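Hypothetic aldehyde deformylating oxygenase (Sulfolobus tokodaii, PDB 5V4T) binds iron in a ferritin-like helical bundle and probably acts as an oxidoreductase with aldehyde deformylating oxygenase activity. Local coordinates at residues 11-19 with 179-187; 117-125 with 134-145. All blocks are in the same frame, centred on the assembly; numbering follows the deposited sequence.

Contact 1: 11-19 with 179-187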
loop_
_atom_site.group_PDB
_atom_site.type_symbol
_atom_site.label_atom_id
_atom_site.label_comp_id
_atom_site.label_asym_id
_atom_site.label_seq_id
_atom_site.Cartn_x
_atom_site.Cartn_y
_atom_site.Cartn_z
ATOM N N GLU A 11 -2.464 16.647 -15.225
ATOM C CA GLU A 11 -1.367 16.293 -14.273
ATOM C C GLU A 11 -1.898 15.671 -12.964
ATOM O O GLU A 11 -1.267 14.807 -12.336
ATOM C CB GLU A 11 -0.548 17.546 -13.927
ATOM C CG GLU A 11 0.465 17.981 -14.980
ATOM C CD GLU A 11 1.476 19.024 -14.441
ATOM O OE1 GLU A 11 1.107 19.880 -13.600
ATOM O OE2 GLU A 11 2.659 18.988 -14.850
ATOM N N ILE A 12 -3.091 16.114 -12.605
ATOM C CA ILE A 12 -3.782 15.590 -11.404
ATOM C C ILE A 12 -4.268 14.190 -11.682
ATOM O O ILE A 12 -4.019 13.256 -10.927
ATOM C CB ILE A 12 -4.928 16.488 -11.036
ATOM C CG1 ILE A 12 -4.428 17.912 -10.762
ATOM C CG2 ILE A 12 -5.665 15.883 -9.830
ATOM C CD1 ILE A 12 -3.509 18.042 -9.579
ATOM N N ARG A 13 -4.927 13.969 -12.815
ATOM C CA ARG A 13 -5.249 12.606 -13.195
ATOM C C ARG A 13 -4.047 11.694 -13.299
ATOM O O ARG A 13 -4.112 10.513 -12.876
ATOM C CB ARG A 13 -6.049 12.538 -14.499
ATOM C CG ARG A 13 -7.456 13.060 -14.388
ATOM C CD ARG A 13 -8.219 12.899 -15.704
ATOM N NE ARG A 13 -7.998 14.103 -16.457
ATOM C CZ ARG A 13 -7.413 14.173 -17.649
ATOM N NH1 ARG A 13 -6.994 13.092 -18.274
ATOM N NH2 ARG A 13 -7.280 15.361 -18.208
ATOM N N GLU A 14 -2.937 12.192 -13.868
ATOM C CA GLU A 14 -1.752 11.366 -13.992
ATOM C C GLU A 14 -1.195 10.939 -12.644
ATOM O O GLU A 14 -0.754 9.799 -12.474
ATOM C CB GLU A 14 -0.635 12.088 -14.751
ATOM C CG GLU A 14 -0.963 12.017 -16.247
ATOM C CD GLU A 14 -0.055 12.884 -17.104
ATOM O OE1 GLU A 14 0.803 13.625 -16.557
ATOM O OE2 GLU A 14 -0.262 12.831 -18.336
ATOM N N GLY A 15 -1.224 11.877 -11.712
ATOM C CA GLY A 15 -0.734 11.603 -10.367
ATOM C C GLY A 15 -1.613 10.625 -9.614
ATOM O O GLY A 15 -1.115 9.732 -8.877
ATOM N N ILE A 16 -2.908 10.790 -9.752
ATOM C CA ILE A 16 -3.844 9.868 -9.130
ATOM C C ILE A 16 -3.698 8.470 -9.688
ATOM O O ILE A 16 -3.708 7.466 -8.965
ATOM C CB ILE A 16 -5.312 10.373 -9.277
ATOM C CG1 ILE A 16 -5.488 11.681 -8.484
ATOM C CG2 ILE A 16 -6.318 9.259 -8.963
ATOM C CD1 ILE A 16 -6.843 12.314 -8.589
ATOM N N LYS A 17 -3.582 8.364 -11.018
ATOM C CA LYS A 17 -3.369 7.079 -11.599
ATOM C C LYS A 17 -2.065 6.472 -11.166
ATOM O O LYS A 17 -1.976 5.260 -10.986
ATOM C CB LYS A 17 -3.384 7.159 -13.138
ATOM C CG LYS A 17 -4.772 7.331 -13.696
ATOM C CD LYS A 17 -4.692 7.368 -15.226
ATOM C CE LYS A 17 -4.391 5.994 -15.786
ATOM N NZ LYS A 17 -4.327 6.042 -17.289
ATOM N N TYR A 18 -1.028 7.286 -11.032
ATOM C CA TYR A 18 0.289 6.745 -10.654
ATOM C C TYR A 18 0.271 6.126 -9.262
ATOM O O TYR A 18 0.697 4.971 -9.061
ATOM C CB TYR A 18 1.318 7.809 -10.693
ATOM C CG TYR A 18 2.696 7.399 -10.230
ATOM C CD1 TYR A 18 3.505 6.578 -11.030
ATOM C CD2 TYR A 18 3.167 7.746 -8.968
ATOM C CE1 TYR A 18 4.767 6.227 -10.611
ATOM C CE2 TYR A 18 4.454 7.389 -8.554
ATOM C CZ TYR A 18 5.232 6.601 -9.406
ATOM O OH TYR A 18 6.501 6.185 -9.012
ATOM N N LEU A 19 -0.349 6.864 -8.365
ATOM C CA LEU A 19 -0.483 6.369 -6.994
ATOM C C LEU A 19 -1.430 5.188 -6.912
ATOM O O LEU A 19 -1.190 4.239 -6.196
ATOM C CB LEU A 19 -0.914 7.471 -6.033
ATOM C CG LEU A 19 0.166 8.488 -5.764
ATOM C CD1 LEU A 19 -0.483 9.673 -5.083
ATOM C CD2 LEU A 19 1.333 7.905 -4.950
ATOM N N GLU A 179 11.229 7.923 -5.895
ATOM C CA GLU A 179 11.128 7.536 -7.282
ATOM C C GLU A 179 9.879 8.069 -7.976
ATOM O O GLU A 179 9.837 8.162 -9.223
ATOM C CB GLU A 179 11.309 5.998 -7.430
ATOM C CG GLU A 179 12.755 5.531 -7.136
ATOM C CD GLU A 179 12.890 4.023 -6.938
ATOM O OE1 GLU A 179 11.899 3.298 -7.184
ATOM O OE2 GLU A 179 13.992 3.553 -6.485
ATOM N N GLY A 180 8.859 8.426 -7.194
ATOM C CA GLY A 180 7.614 8.985 -7.719
ATOM C C GLY A 180 7.589 10.501 -7.766
ATOM O O GLY A 180 6.566 11.112 -8.053
ATOM N N LYS A 181 8.745 11.143 -7.556
ATOM C CA LYS A 181 8.796 12.609 -7.430
ATOM C C LYS A 181 8.090 13.330 -8.566
ATOM O O LYS A 181 7.290 14.239 -8.338
ATOM C CB LYS A 181 10.263 13.054 -7.383
ATOM C CG LYS A 181 10.505 14.569 -7.266
ATOM C CD LYS A 181 12.008 14.830 -7.283
ATOM C CE LYS A 181 12.332 16.286 -7.619
ATOM N NZ LYS A 181 12.117 17.149 -6.441
ATOM N N ASP A 182 8.354 12.893 -9.787
ATOM C CA ASP A 182 7.869 13.666 -10.927
ATOM C C ASP A 182 6.347 13.548 -11.095
ATOM O O ASP A 182 5.735 14.456 -11.657
ATOM C CB ASP A 182 8.609 13.258 -12.208
ATOM C CG ASP A 182 10.059 13.704 -12.200
ATOM O OD1 ASP A 182 10.386 14.573 -11.383
ATOM O OD2 ASP A 182 10.860 13.178 -12.991
ATOM N N LYS A 183 5.757 12.429 -10.656
ATOM C CA LYS A 183 4.276 12.222 -10.682
ATOM C C LYS A 183 3.547 12.796 -9.489
ATOM O O LYS A 183 2.401 13.174 -9.615
ATOM C CB LYS A 183 3.947 10.728 -10.745
ATOM C CG LYS A 183 4.362 10.030 -12.046
ATOM C CD LYS A 183 4.012 10.854 -13.281
ATOM C CE LYS A 183 4.485 10.170 -14.564
ATOM N NZ LYS A 183 3.371 9.386 -15.141
ATOM N N ILE A 184 4.237 12.925 -8.350
ATOM C CA ILE A 184 3.607 13.345 -7.083
ATOM C C ILE A 184 3.682 14.863 -6.880
ATOM O O ILE A 184 2.763 15.481 -6.364
ATOM C CB ILE A 184 4.244 12.595 -5.874
ATOM C CG1 ILE A 184 3.949 11.074 -5.911
ATOM C CG2 ILE A 184 3.774 13.215 -4.577
ATOM C CD1 ILE A 184 4.787 10.240 -4.947
ATOM N N GLU A 185 4.827 15.473 -7.217
ATOM C CA GLU A 185 4.990 16.911 -7.065
ATOM C C GLU A 185 3.937 17.747 -7.782
ATOM O O GLU A 185 3.504 18.749 -7.243
ATOM C CB GLU A 185 6.393 17.367 -7.477
ATOM C CG GLU A 185 7.454 16.954 -6.496
ATOM C CD GLU A 185 8.820 17.515 -6.870
ATOM O OE1 GLU A 185 9.149 17.622 -8.090
ATOM O OE2 GLU A 185 9.554 17.836 -5.928
ATOM N N PRO A 186 3.489 17.329 -8.966
ATOM C CA PRO A 186 2.383 18.097 -9.578
ATOM C C PRO A 186 1.060 18.096 -8.819
ATOM O O PRO A 186 0.184 18.932 -9.076
ATOM C CB PRO A 186 2.227 17.438 -10.948
ATOM C CG PRO A 186 3.598 16.918 -11.218
ATOM C CD PRO A 186 4.035 16.357 -9.887
ATOM N N LEU A 187 0.878 17.151 -7.901
ATOM C CA LEU A 187 -0.272 17.199 -7.029
ATOM C C LEU A 187 -0.106 18.212 -5.895
ATOM O O LEU A 187 -1.028 18.382 -5.110
ATOM C CB LEU A 187 -0.560 15.821 -6.448
ATOM C CG LEU A 187 -0.672 14.629 -7.408
ATOM C CD1 LEU A 187 -1.049 13.330 -6.725
ATOM C CD2 LEU A 187 -1.650 14.912 -8.510
HETATM O O HOH W 1 1.414 14.018 -12.059
HETATM O O HOH W 2 0.422 8.295 -14.481
HETATM O O HOH W 3 8.411 6.328 -11.148
#
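Gly15 and Lys183 mark the nearest approach of the two backbones, their CA atoms 5.1 Å apart, where helix 10-23 of this ferritin-like helical protein meets the short helix 181-184 and the 3-10 turn 185-187. Having no side chain, Gly15 leaves room for the close carbonyl of Lys183, whose O lies 3.6 Å from Gly15 CA, and for Leu187 CD2, which also comes up against that CA. No direct hydrogen bond joins the segments. Instead a water donates to both Glu11 O and Lys183 O, each at 2.8 Å, tying a carbonyl of the helix to one of the short helix.

Leu187 makes much of the apolar packing. Its CD2 packs on Ile12, 3.8 Å from CD1 of that residue, while its CD1 meets Leu19 CD1 tip to tip. The two methyls of Leu187 thus reach Ile12 and Leu19, a turn before and a turn after Gly15, and Ile121 of helix 98-128 closes in on the same apolar group. Leu19 CD2 also packs on Ile184 CD1, at 4.2 Å. Further out, Pro186 lays its CB against the carboxylate end of Glu11, a compact ring at an exposed margin.

Tyr18 spreads its ring beneath the aliphatic part of Lys183. With CG anti to the backbone N (chi1 176°), the ring lies across the lysine side chain, and Lys183 CG sits over one face, 3.8 Å from the centroid, in a CH-pi contact. The lysine suits this margin: its methylenes pack on the ring while its NZ bonds weakly to a water held by Glu14 O. Gly180, the N-cap residue of helix 181-184, leaves room for the phenol, whose OH reaches to 3.3 Å from Gly180 CA and shares a water with Glu179 O.

Contact 2: 117-125 with 134-145; sequences VGLKILNET and FNEGIKRIIEDE. With FE (Fe (III) ion), chain C.
Leu119 fits as a knob into a hole formed by Ile138, Ile141, Ile142 and Glu145. Its two methyls straddle Ile141 CG2, with CD2 at 3.8 Å, and its CB rests on Ile142 CG1, while CD1 lies against the aliphatic CG of Glu145. Leucine suits this knob because its forked end can touch several branched side chains at once. One turn on, Leu122 CB meets Ile138 CD1 at 3.9 Å, the side chains crossing at about a right angle, and Leu122 CD2 touches the edge of the Phe134 ring near its plane. The other branch of Ile138, CG2, lies against the backbone of the facing helix, 3.6 Å from Leu119 O.

This is a close antiparallel helix pair of the ferritin-like diiron fold, the axes 8.9 Å apart with 151° between their directions. A glutamate suits the inner end: beyond its packed CG, Glu145 chelates the iron(III) ion through both oxygens, OE1 and OE2 each 2.2 Å from the metal. A water and Glu57, Glu111 and His148 complete its ligands.

At the opposite end Asn123 forms a second knob, among Asn135, Ile138, Lys139 and Ile142. The trans first torsion of Asn123 swings its amide across to helix 134-145, where Asn123 ND2 lies by Ile142 CD1. Asparagines suit this polar edge, their amides able to pair. Asn135 ND2 donates to Asn123 OD1 at 2.9 Å, in the carbonyl plane of the acceptor but with a bent N-H...O angle of 137°, the two amide planes being 38° apart. The same ND2 is also hydrogen-bonded to Ser126 OG.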
loop_
_atom_site.group_PDB
_atom_site.type_symbol
_atom_site.label_atom_id
_atom_site.label_comp_id
_atom_site.label_asym_id
_atom_site.label_seq_id
_atom_site.Cartn_x
_atom_site.Cartn_y
_atom_site.Cartn_z
ATOM N N VAL A 117 0.717 6.800 3.480
ATOM C CA VAL A 117 1.066 7.997 2.714
ATOM C C VAL A 117 0.302 8.106 1.377
ATOM O O VAL A 117 -0.280 9.153 1.066
ATOM C CB VAL A 117 2.571 8.055 2.498
ATOM C CG1 VAL A 117 2.942 9.166 1.531
ATOM C CG2 VAL A 117 3.228 8.244 3.846
ATOM N N GLY A 118 0.240 7.003 0.653
ATOM C CA GLY A 118 -0.416 7.006 -0.638
ATOM C C GLY A 118 -1.897 7.297 -0.507
ATOM O O GLY A 118 -2.494 8.081 -1.270
ATOM N N LEU A 119 -2.518 6.694 0.494
ATOM C CA LEU A 119 -3.948 6.884 0.734
ATOM C C LEU A 119 -4.247 8.314 1.211
ATOM O O LEU A 119 -5.262 8.917 0.845
ATOM C CB LEU A 119 -4.482 5.873 1.749
ATOM C CG LEU A 119 -4.526 4.454 1.219
ATOM C CD1 LEU A 119 -4.730 3.423 2.301
ATOM C CD2 LEU A 119 -5.607 4.316 0.170
ATOM N N LYS A 120 -3.363 8.883 2.045
ATOM C CA LYS A 120 -3.487 10.302 2.431
ATOM C C LYS A 120 -3.508 11.174 1.192
ATOM O O LYS A 120 -4.364 12.069 1.057
ATOM C CB LYS A 120 -2.297 10.709 3.324
ATOM C CG LYS A 120 -2.076 12.225 3.402
ATOM C CD LYS A 120 -0.706 12.514 4.077
ATOM C CE LYS A 120 -0.218 13.951 3.874
ATOM N NZ LYS A 120 -1.137 14.815 4.694
ATOM N N ILE A 121 -2.574 10.987 0.303
ATOM C CA ILE A 121 -2.518 11.800 -0.901
ATOM C C ILE A 121 -3.767 11.592 -1.752
ATOM O O ILE A 121 -4.404 12.531 -2.173
ATOM C CB ILE A 121 -1.271 11.496 -1.726
ATOM C CG1 ILE A 121 0.003 11.849 -0.925
ATOM C CG2 ILE A 121 -1.333 12.171 -3.075
ATOM C CD1 ILE A 121 1.225 11.231 -1.555
ATOM N N LEU A 122 -4.163 10.332 -1.945
ATOM C CA LEU A 122 -5.390 10.040 -2.713
ATOM C C LEU A 122 -6.632 10.628 -2.118
ATOM O O LEU A 122 -7.516 11.112 -2.859
ATOM C CB LEU A 122 -5.543 8.524 -3.034
ATOM C CG LEU A 122 -4.461 7.999 -3.941
ATOM C CD1 LEU A 122 -4.524 6.483 -4.007
ATOM C CD2 LEU A 122 -4.575 8.580 -5.356
ATOM N N ASN A 123 -6.752 10.554 -0.777
ATOM C CA ASN A 123 -7.900 11.163 -0.086
ATOM C C ASN A 123 -7.975 12.666 -0.264
ATOM O O ASN A 123 -8.945 13.223 -0.705
ATOM C CB ASN A 123 -7.767 10.800 1.402
ATOM C CG ASN A 123 -8.956 11.171 2.217
ATOM O OD1 ASN A 123 -10.011 11.591 1.748
ATOM N ND2 ASN A 123 -8.797 11.015 3.520
ATOM N N GLU A 124 -6.888 13.310 0.075
ATOM C CA GLU A 124 -6.803 14.770 -0.006
ATOM C C GLU A 124 -7.028 15.278 -1.435
ATOM O O GLU A 124 -7.766 16.237 -1.648
ATOM C CB GLU A 124 -5.459 15.232 0.476
ATOM C CG GLU A 124 -5.304 15.001 1.957
ATOM C CD GLU A 124 -3.985 15.463 2.520
ATOM O OE1 GLU A 124 -3.096 15.883 1.763
ATOM O OE2 GLU A 124 -3.861 15.415 3.784
ATOM N N THR A 125 -6.415 14.606 -2.390
ATOM C CA THR A 125 -6.454 15.044 -3.783
ATOM C C THR A 125 -7.861 14.823 -4.355
ATOM O O THR A 125 -8.434 15.712 -5.038
ATOM C CB THR A 125 -5.385 14.338 -4.626
ATOM O OG1 THR A 125 -4.108 14.656 -4.092
ATOM C CG2 THR A 125 -5.477 14.808 -6.058
ATOM N N PHE A 134 -14.620 8.199 -5.911
ATOM C CA PHE A 134 -13.239 7.816 -5.678
ATOM C C PHE A 134 -12.884 8.079 -4.216
ATOM O O PHE A 134 -12.284 7.233 -3.536
ATOM C CB PHE A 134 -12.277 8.540 -6.610
ATOM C CG PHE A 134 -10.882 7.976 -6.582
ATOM C CD1 PHE A 134 -10.551 6.804 -7.237
ATOM C CD2 PHE A 134 -9.926 8.595 -5.830
ATOM C CE1 PHE A 134 -9.262 6.312 -7.223
ATOM C CE2 PHE A 134 -8.650 8.114 -5.795
ATOM C CZ PHE A 134 -8.301 6.993 -6.523
ATOM N N ASN A 135 -13.219 9.285 -3.745
ATOM C CA ASN A 135 -12.888 9.663 -2.385
ATOM C C ASN A 135 -13.510 8.718 -1.360
ATOM O O ASN A 135 -12.840 8.307 -0.428
ATOM C CB ASN A 135 -13.333 11.078 -2.100
ATOM C CG ASN A 135 -12.877 11.533 -0.766
ATOM O OD1 ASN A 135 -13.707 11.640 0.190
ATOM N ND2 ASN A 135 -11.614 11.872 -0.655
ATOM N N GLU A 136 -14.766 8.339 -1.559
ATOM C CA GLU A 136 -15.412 7.440 -0.622
ATOM C C GLU A 136 -14.751 6.089 -0.631
ATOM O O GLU A 136 -14.573 5.453 0.445
ATOM C CB GLU A 136 -16.888 7.307 -0.968
ATOM C CG GLU A 136 -17.648 6.376 -0.032
ATOM C CD GLU A 136 -17.683 6.791 1.421
ATOM O OE1 GLU A 136 -17.480 7.960 1.789
ATOM O OE2 GLU A 136 -17.945 5.896 2.230
ATOM N N GLY A 137 -14.293 5.654 -1.800
ATOM C CA GLY A 137 -13.612 4.391 -1.917
ATOM C C GLY A 137 -12.284 4.441 -1.155
ATOM O O GLY A 137 -11.930 3.510 -0.407
ATOM N N ILE A 138 -11.572 5.523 -1.277
ATOM C CA ILE A 138 -10.290 5.646 -0.549
ATOM C C ILE A 138 -10.572 5.677 0.968
ATOM O O ILE A 138 -9.830 5.057 1.722
ATOM C CB ILE A 138 -9.554 6.962 -1.006
ATOM C CG1 ILE A 138 -9.132 6.875 -2.493
ATOM C CG2 ILE A 138 -8.341 7.250 -0.150
ATOM C CD1 ILE A 138 -8.233 5.736 -2.822
ATOM N N LYS A 139 -11.599 6.403 1.420
ATOM C CA LYS A 139 -11.924 6.427 2.865
ATOM C C LYS A 139 -12.196 5.022 3.358
ATOM O O LYS A 139 -11.790 4.693 4.497
ATOM C CB LYS A 139 -13.074 7.376 3.123
ATOM C CG LYS A 139 -12.624 8.804 3.007
ATOM C CD LYS A 139 -13.714 9.812 2.814
ATOM C CE LYS A 139 -14.788 9.719 3.799
ATOM N NZ LYS A 139 -15.805 10.824 3.566
ATOM N N ARG A 140 -12.869 4.195 2.544
ATOM C CA ARG A 140 -13.155 2.826 2.919
ATOM C C ARG A 140 -11.889 1.995 3.029
ATOM O O ARG A 140 -11.714 1.234 4.001
ATOM C CB ARG A 140 -14.153 2.169 1.964
ATOM C CG ARG A 140 -15.559 2.777 2.042
ATOM C CD ARG A 140 -16.496 2.342 0.958
ATOM N NE ARG A 140 -17.801 2.921 1.185
ATOM C CZ ARG A 140 -18.816 2.873 0.314
ATOM N NH1 ARG A 140 -18.608 2.373 -0.891
ATOM N NH2 ARG A 140 -19.986 3.389 0.646
ATOM N N ILE A 141 -10.966 2.193 2.112
ATOM C CA ILE A 141 -9.709 1.484 2.173
ATOM C C ILE A 141 -8.913 1.926 3.393
ATOM O O ILE A 141 -8.339 1.111 4.093
ATOM C CB ILE A 141 -8.913 1.681 0.873
ATOM C CG1 ILE A 141 -9.650 1.043 -0.291
ATOM C CG2 ILE A 141 -7.509 1.091 1.024
ATOM C CD1 ILE A 141 -9.041 1.374 -1.665
ATOM N N ILE A 142 -8.910 3.210 3.679
ATOM C CA ILE A 142 -8.211 3.717 4.897
ATOM C C ILE A 142 -8.744 3.015 6.119
ATOM O O ILE A 142 -7.944 2.550 6.969
ATOM C CB ILE A 142 -8.293 5.253 5.014
ATOM C CG1 ILE A 142 -7.467 5.886 3.933
ATOM C CG2 ILE A 142 -7.912 5.753 6.366
ATOM C CD1 ILE A 142 -7.709 7.362 3.724
ATOM N N GLU A 143 -10.069 2.923 6.249
ATOM C CA GLU A 143 -10.639 2.218 7.396
ATOM C C GLU A 143 -10.197 0.780 7.490
ATOM O O GLU A 143 -9.829 0.300 8.584
ATOM C CB GLU A 143 -12.143 2.343 7.377
ATOM C CG GLU A 143 -12.860 1.819 8.589
ATOM C CD GLU A 143 -14.377 2.105 8.490
ATOM O OE1 GLU A 143 -14.922 2.247 7.367
ATOM O OE2 GLU A 143 -15.003 2.177 9.551
ATOM N N ASP A 144 -10.260 0.084 6.346
ATOM C CA ASP A 144 -9.832 -1.293 6.288
ATOM C C ASP A 144 -8.374 -1.400 6.689
ATOM O O ASP A 144 -8.005 -2.297 7.453
ATOM C CB ASP A 144 -9.975 -1.875 4.903
ATOM C CG ASP A 144 -11.418 -2.178 4.490
ATOM O OD1 ASP A 144 -12.398 -1.991 5.254
ATOM O OD2 ASP A 144 -11.550 -2.552 3.277
ATOM N N GLU A 145 -7.535 -0.505 6.167
ATOM C CA GLU A 145 -6.098 -0.613 6.388
ATOM C C GLU A 145 -5.712 -0.427 7.829
ATOM O O GLU A 145 -4.726 -1.039 8.311
ATOM C CB GLU A 145 -5.307 0.311 5.460
ATOM C CG GLU A 145 -5.355 -0.137 3.995
ATOM C CD GLU A 145 -4.962 -1.591 3.794
ATOM O OE1 GLU A 145 -3.987 -2.032 4.444
ATOM O OE2 GLU A 145 -5.636 -2.288 2.993
HETATM FE FE FE C . -4.302 -3.969 3.422
HETATM O O HOH W 4 -3.182 -3.375 1.786
#

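In the fold
Contacts 1 and 2 have their centres 15 Å apart and meet directly by packing, mostly of apolar side chains. Ile121 of helix 98-128 points away from helix 132-155, and its CG2 touches both Leu19 CD1 and Leu187 CD1, while Ile16 packs on Thr125. Helix 98-128 is therefore shared: its 117-125 part packs on helix 132-155 in contact 2, and Ile121 and Thr125 of the same part meet the side chains of contact 1. Along the chain, contact 2 joins neighbouring helices and is nested inside the long loop closed by contact 1. Contact 2 includes an iron ligand, whereas contact 1 lies away from the metal and joins the N-terminal helix to the connection before helix 191-211.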